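Local coordinates for DnaJ homolog subfamily C member 10 (Mus musculus, PDB 3APQ), which reduces disulfide bonds in the endoplasmic reticulum for protein folding and the degradation of misfolded proteins, and is represented here by its J domain and first thioredoxin domain, at residues Glu18-Phe23 and Arg50-Leu55; Leu26-His31 and Glu81-Tyr86. One frame throughout, in Å; residues are numbered along the deposited sequence.

Contact 1: residues Glu18-Phe23 and Arg50-Leu55; sequences EIRQAF and RAYEVL
The rings of F23 and Y52 lie against each other between helices 16-30 and 41-55, the antiparallel helix pair at the heart of the J domain, the part of this protein that works with Hsp70. The two short segments run at 168° to one another, with axes 10.5 Å apart. The aromatic contact is an offset stack: the planes differ by only 5°, the centroids are 4.4 Å apart, and F23 CD2 sits over the rim of one face of the Y52 ring. In return, Y52 CB covers a face of the F23 ring in a CH-pi contact, 3.7 Å from its centroid. CG is anti to the backbone N in both residues (chi1 173° in Y52), which carries each ring across the gap so that they overlap flat.

The apolar packing continues toward the C-terminal end of helix 41-55. I19 CG2 meets the edge of the Y52 ring in its plane, 3.7 Å from CD1, and the same methyl touches L55 CB at 4.2 Å.

The polar part is bridged by water. The R20 guanidinium forms salt bridges with D94 and E103, which lie further along the chain, while R20 CG rests obliquely against the phenol end, 3.6 Å from Y52 OH. A water in the guanidinium plane accepts from R20 NH1 at 3.0 Å and hydrogen-bonds Y52 OH at 2.9 Å.

Contact 2: residues Leu26-His31 and Glu81-Tyr86; sequences LALKLH and ESWSYY
CG anti to the backbone N (chi1 -164° in H31, -176° in W83) swings the imidazole across to the turn before helix 83-88 and the indole back to the end of helix 16-30. In that turn before helix 83-88, H31 NE2 donates to E81 O in a short bond of 2.6 Å, almost straight at 177°; the acceptor is in the imidazole plane and the donor in the carbonyl plane. W83 N lies over one face of the imidazole without hydrogen-bonding to it, and W83 CB adds a CH-pi contact on the ring. In the other direction W83 NE1 donates to L28 O at 2.9 Å, with the oxygen close to the indole plane. L28 CD2 covers a face of the indole, 3.8 Å from the centroid of its five-membered ring.

H31 opens the His-Pro-Asp motif of the J domain, the signature that, as in other J proteins, probably serves to stimulate the Hsp70 ATPase. The proline that follows has no N-H to close the helical bond to L28 O, and the indole supplies a donor instead. H31 ND1 accepts from D33 N, so both imidazole nitrogens are engaged and the ring is fixed in rotation. An alanine here would remove both bonds, and is likely to leave E81 O without its donor and the W83 backbone without the ring it packs on.

Y86 packs against A27 and H31: A27 CB lies over its face, 3.9 Å from CG, and H31 CD2 is at its edge. Its OH accepts from E81 N at 3.1 Å, while S82 OG caps the helix start by accepting from Y85 N at 3.0 Å.

From the N terminus, helix 4-8 leads into helix 16-30, which serves both contacts: its first half in contact 1, its C-terminal turn in contact 2. The chain then passes through the His-Pro-Asp loop and returns along helix 41-55, where contact 1 closes a loop of 26 residues. After helix 58-67 and a long irregular stretch, the segment 81-86 comes back to the end of helix 16-30, closing a loop of 49 residues. The segments alternate, so the two closures cross. The centres of the contacts lie about 13 Å apart, and the two contacts touch, F23 CE2 packing 3.5 Å from Y86 CE1, which joins helix 83-88 to the J-domain core.

Contact 1: residues Glu18-Phe23 and Arg50-Leu55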
# COMPACT_ATOMS: atom_id res chain seq x y z
N GLU A 18 6.87 0.72 7.50
CA GLU A 18 7.24 1.37 8.81
C GLU A 18 7.07 2.87 8.76
O GLU A 18 6.56 3.53 9.72
CB GLU A 18 8.69 1.01 9.20
CG GLU A 18 8.76 -0.37 9.78
CD GLU A 18 10.19 -0.97 9.81
OE1 GLU A 18 11.00 -0.79 8.88
OE2 GLU A 18 10.48 -1.68 10.79
N ILE A 19 7.53 3.42 7.65
CA ILE A 19 7.36 4.85 7.38
C ILE A 19 5.88 5.28 7.39
O ILE A 19 5.53 6.31 8.02
CB ILE A 19 8.08 5.28 6.08
CG1 ILE A 19 9.60 5.04 6.24
CG2 ILE A 19 7.68 6.73 5.65
CD1 ILE A 19 10.40 4.93 4.91
N ARG A 20 4.98 4.53 6.73
CA ARG A 20 3.55 4.88 6.83
C ARG A 20 3.05 4.85 8.22
O ARG A 20 2.28 5.73 8.61
CB ARG A 20 2.65 3.92 6.02
CG ARG A 20 2.82 4.07 4.51
CD ARG A 20 1.73 3.26 3.72
NE ARG A 20 1.93 1.81 3.88
CZ ARG A 20 2.68 1.07 3.07
NH1 ARG A 20 3.40 1.64 2.08
NH2 ARG A 20 2.74 -0.25 3.26
N GLN A 21 3.41 3.81 8.97
CA GLN A 21 2.91 3.67 10.32
C GLN A 21 3.38 4.84 11.21
O GLN A 21 2.58 5.37 12.04
CB GLN A 21 3.22 2.30 10.87
CG GLN A 21 2.35 1.23 10.04
CD GLN A 21 0.83 1.67 9.99
OE1 GLN A 21 0.21 1.79 11.05
NE2 GLN A 21 0.29 1.99 8.77
N ALA A 22 4.62 5.29 11.00
CA ALA A 22 5.13 6.33 11.87
C ALA A 22 4.42 7.63 11.53
O ALA A 22 4.03 8.36 12.43
CB ALA A 22 6.63 6.50 11.73
N PHE A 23 4.34 7.91 10.24
CA PHE A 23 3.59 9.08 9.71
C PHE A 23 2.13 9.07 10.19
O PHE A 23 1.63 10.09 10.67
CB PHE A 23 3.74 9.16 8.17
CG PHE A 23 2.86 10.19 7.51
CD1 PHE A 23 3.07 11.55 7.71
CD2 PHE A 23 1.78 9.78 6.75
CE1 PHE A 23 2.20 12.50 7.11
CE2 PHE A 23 0.92 10.71 6.13
CZ PHE A 23 1.12 12.08 6.32
N ARG A 50 5.60 16.61 3.98
CA ARG A 50 6.61 16.78 2.93
C ARG A 50 7.65 15.66 3.04
O ARG A 50 8.02 15.06 2.01
CB ARG A 50 7.25 18.17 3.07
CG ARG A 50 8.39 18.48 2.22
CD ARG A 50 8.75 19.99 2.50
NE ARG A 50 9.89 20.42 1.70
CZ ARG A 50 11.16 20.24 2.04
NH1 ARG A 50 11.45 19.65 3.19
NH2 ARG A 50 12.14 20.65 1.23
N ALA A 51 8.08 15.40 4.27
CA ALA A 51 8.95 14.22 4.59
C ALA A 51 8.36 12.90 4.09
O ALA A 51 9.01 12.16 3.34
CB ALA A 51 9.23 14.15 6.08
N TYR A 52 7.15 12.61 4.54
CA TYR A 52 6.45 11.40 4.11
C TYR A 52 6.35 11.32 2.58
O TYR A 52 6.57 10.25 1.99
CB TYR A 52 5.04 11.23 4.78
CG TYR A 52 4.33 10.07 4.17
CD1 TYR A 52 4.81 8.75 4.36
CD2 TYR A 52 3.19 10.27 3.34
CE1 TYR A 52 4.17 7.64 3.72
CE2 TYR A 52 2.54 9.18 2.73
CZ TYR A 52 3.04 7.88 2.92
OH TYR A 52 2.43 6.83 2.28
N GLU A 53 6.00 12.41 1.91
CA GLU A 53 5.85 12.29 0.45
C GLU A 53 7.15 12.00 -0.30
O GLU A 53 7.16 11.45 -1.41
CB GLU A 53 5.09 13.48 -0.15
CG GLU A 53 3.69 13.60 0.50
CD GLU A 53 2.67 14.31 -0.34
OE1 GLU A 53 3.00 15.34 -0.98
OE2 GLU A 53 1.51 13.82 -0.33
N VAL A 54 8.27 12.37 0.31
CA VAL A 54 9.54 12.05 -0.34
C VAL A 54 9.91 10.57 -0.03
O VAL A 54 10.22 9.78 -0.94
CB VAL A 54 10.65 13.04 0.04
CG1 VAL A 54 12.06 12.42 -0.30
CG2 VAL A 54 10.40 14.40 -0.67
N LEU A 55 9.79 10.19 1.22
CA LEU A 55 10.25 8.87 1.66
C LEU A 55 9.35 7.78 1.08
O LEU A 55 9.82 6.69 0.82
CB LEU A 55 10.32 8.79 3.17
CG LEU A 55 11.34 9.67 3.87
CD1 LEU A 55 11.25 9.34 5.38
CD2 LEU A 55 12.75 9.42 3.29
O HOH W 1 3.88 4.54 1.38

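Contact 2: residues Leu26-His31 and Glu81-Tyr86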
# COMPACT_ATOMS: atom_id res chain seq x y z
N LEU A 26 1.62 10.20 13.81
CA LEU A 26 1.84 11.63 13.88
C LEU A 26 0.55 12.32 13.41
O LEU A 26 0.02 13.21 14.07
CB LEU A 26 3.06 12.03 12.99
CG LEU A 26 4.47 11.93 13.58
CD1 LEU A 26 4.64 10.66 14.30
CD2 LEU A 26 5.63 12.11 12.61
N ALA A 27 0.04 11.88 12.26
CA ALA A 27 -1.22 12.45 11.73
C ALA A 27 -2.46 12.30 12.64
O ALA A 27 -3.23 13.25 12.82
CB ALA A 27 -1.52 11.89 10.31
N LEU A 28 -2.68 11.13 13.20
CA LEU A 28 -3.86 10.94 14.05
C LEU A 28 -3.84 11.79 15.34
O LEU A 28 -4.91 12.16 15.87
CB LEU A 28 -4.08 9.44 14.33
CG LEU A 28 -4.31 8.69 13.00
CD1 LEU A 28 -4.57 7.20 13.27
CD2 LEU A 28 -5.47 9.37 12.24
N LYS A 29 -2.64 12.19 15.79
CA LYS A 29 -2.55 13.04 16.98
C LYS A 29 -2.54 14.49 16.59
O LYS A 29 -3.23 15.29 17.21
CB LYS A 29 -1.32 12.72 17.86
CG LYS A 29 -1.01 13.80 18.98
CD LYS A 29 -0.32 13.22 20.26
CE LYS A 29 -0.40 14.22 21.45
NZ LYS A 29 0.21 15.60 21.16
N LEU A 30 -1.79 14.83 15.55
CA LEU A 30 -1.48 16.22 15.25
C LEU A 30 -2.23 16.93 14.12
O LEU A 30 -1.93 18.08 13.86
CB LEU A 30 -0.00 16.32 14.83
CG LEU A 30 1.06 15.87 15.85
CD1 LEU A 30 2.46 16.10 15.25
CD2 LEU A 30 0.89 16.56 17.19
N HIS A 31 -3.11 16.24 13.40
CA HIS A 31 -3.73 16.82 12.24
C HIS A 31 -4.30 18.22 12.61
O HIS A 31 -5.00 18.34 13.58
CB HIS A 31 -4.91 15.93 11.82
CG HIS A 31 -5.40 16.18 10.44
ND1 HIS A 31 -6.18 17.29 10.11
CD2 HIS A 31 -5.21 15.49 9.29
CE1 HIS A 31 -6.45 17.24 8.81
NE2 HIS A 31 -5.86 16.16 8.29
N GLU A 81 -4.54 15.26 3.43
CA GLU A 81 -5.89 14.75 3.46
C GLU A 81 -6.51 14.96 4.84
O GLU A 81 -5.87 15.43 5.76
CB GLU A 81 -5.82 13.25 3.15
CG GLU A 81 -5.16 12.94 1.77
CD GLU A 81 -6.02 13.34 0.59
OE1 GLU A 81 -7.26 13.48 0.70
OE2 GLU A 81 -5.43 13.51 -0.50
N SER A 82 -7.78 14.59 4.96
CA SER A 82 -8.50 14.71 6.22
C SER A 82 -8.00 13.74 7.29
O SER A 82 -7.39 12.69 6.98
CB SER A 82 -9.99 14.48 5.94
OG SER A 82 -10.23 13.10 5.66
N TRP A 83 -8.27 14.05 8.56
CA TRP A 83 -7.96 13.11 9.64
C TRP A 83 -8.59 11.75 9.35
O TRP A 83 -7.97 10.71 9.60
CB TRP A 83 -8.48 13.62 10.97
CG TRP A 83 -8.14 12.78 12.16
CD1 TRP A 83 -7.03 12.92 12.97
CD2 TRP A 83 -8.93 11.75 12.74
NE1 TRP A 83 -7.07 11.98 13.98
CE2 TRP A 83 -8.23 11.27 13.88
CE3 TRP A 83 -10.16 11.14 12.37
CZ2 TRP A 83 -8.71 10.21 14.67
CZ3 TRP A 83 -10.64 10.09 13.18
CH2 TRP A 83 -9.90 9.63 14.29
N SER A 84 -9.83 11.77 8.90
CA SER A 84 -10.57 10.55 8.59
C SER A 84 -9.85 9.70 7.53
O SER A 84 -9.81 8.48 7.62
CB SER A 84 -11.96 10.91 8.05
OG SER A 84 -12.69 9.71 7.99
N TYR A 85 -9.33 10.36 6.51
CA TYR A 85 -8.51 9.67 5.53
C TYR A 85 -7.36 8.92 6.22
O TYR A 85 -7.12 7.76 5.89
CB TYR A 85 -7.94 10.66 4.50
CG TYR A 85 -6.96 10.02 3.52
CD1 TYR A 85 -7.41 9.52 2.30
CD2 TYR A 85 -5.60 9.93 3.82
CE1 TYR A 85 -6.51 8.94 1.40
CE2 TYR A 85 -4.70 9.36 2.94
CZ TYR A 85 -5.17 8.84 1.75
OH TYR A 85 -4.28 8.30 0.89
N TYR A 86 -6.63 9.56 7.14
CA TYR A 86 -5.49 8.86 7.78
C TYR A 86 -5.99 7.77 8.73
O TYR A 86 -5.33 6.74 8.92
CB TYR A 86 -4.54 9.83 8.50
CG TYR A 86 -3.93 10.76 7.50
CD1 TYR A 86 -3.05 10.30 6.52
CD2 TYR A 86 -4.31 12.11 7.49
CE1 TYR A 86 -2.52 11.18 5.55
CE2 TYR A 86 -3.78 12.99 6.54
CZ TYR A 86 -2.91 12.51 5.56
OH TYR A 86 -2.43 13.41 4.66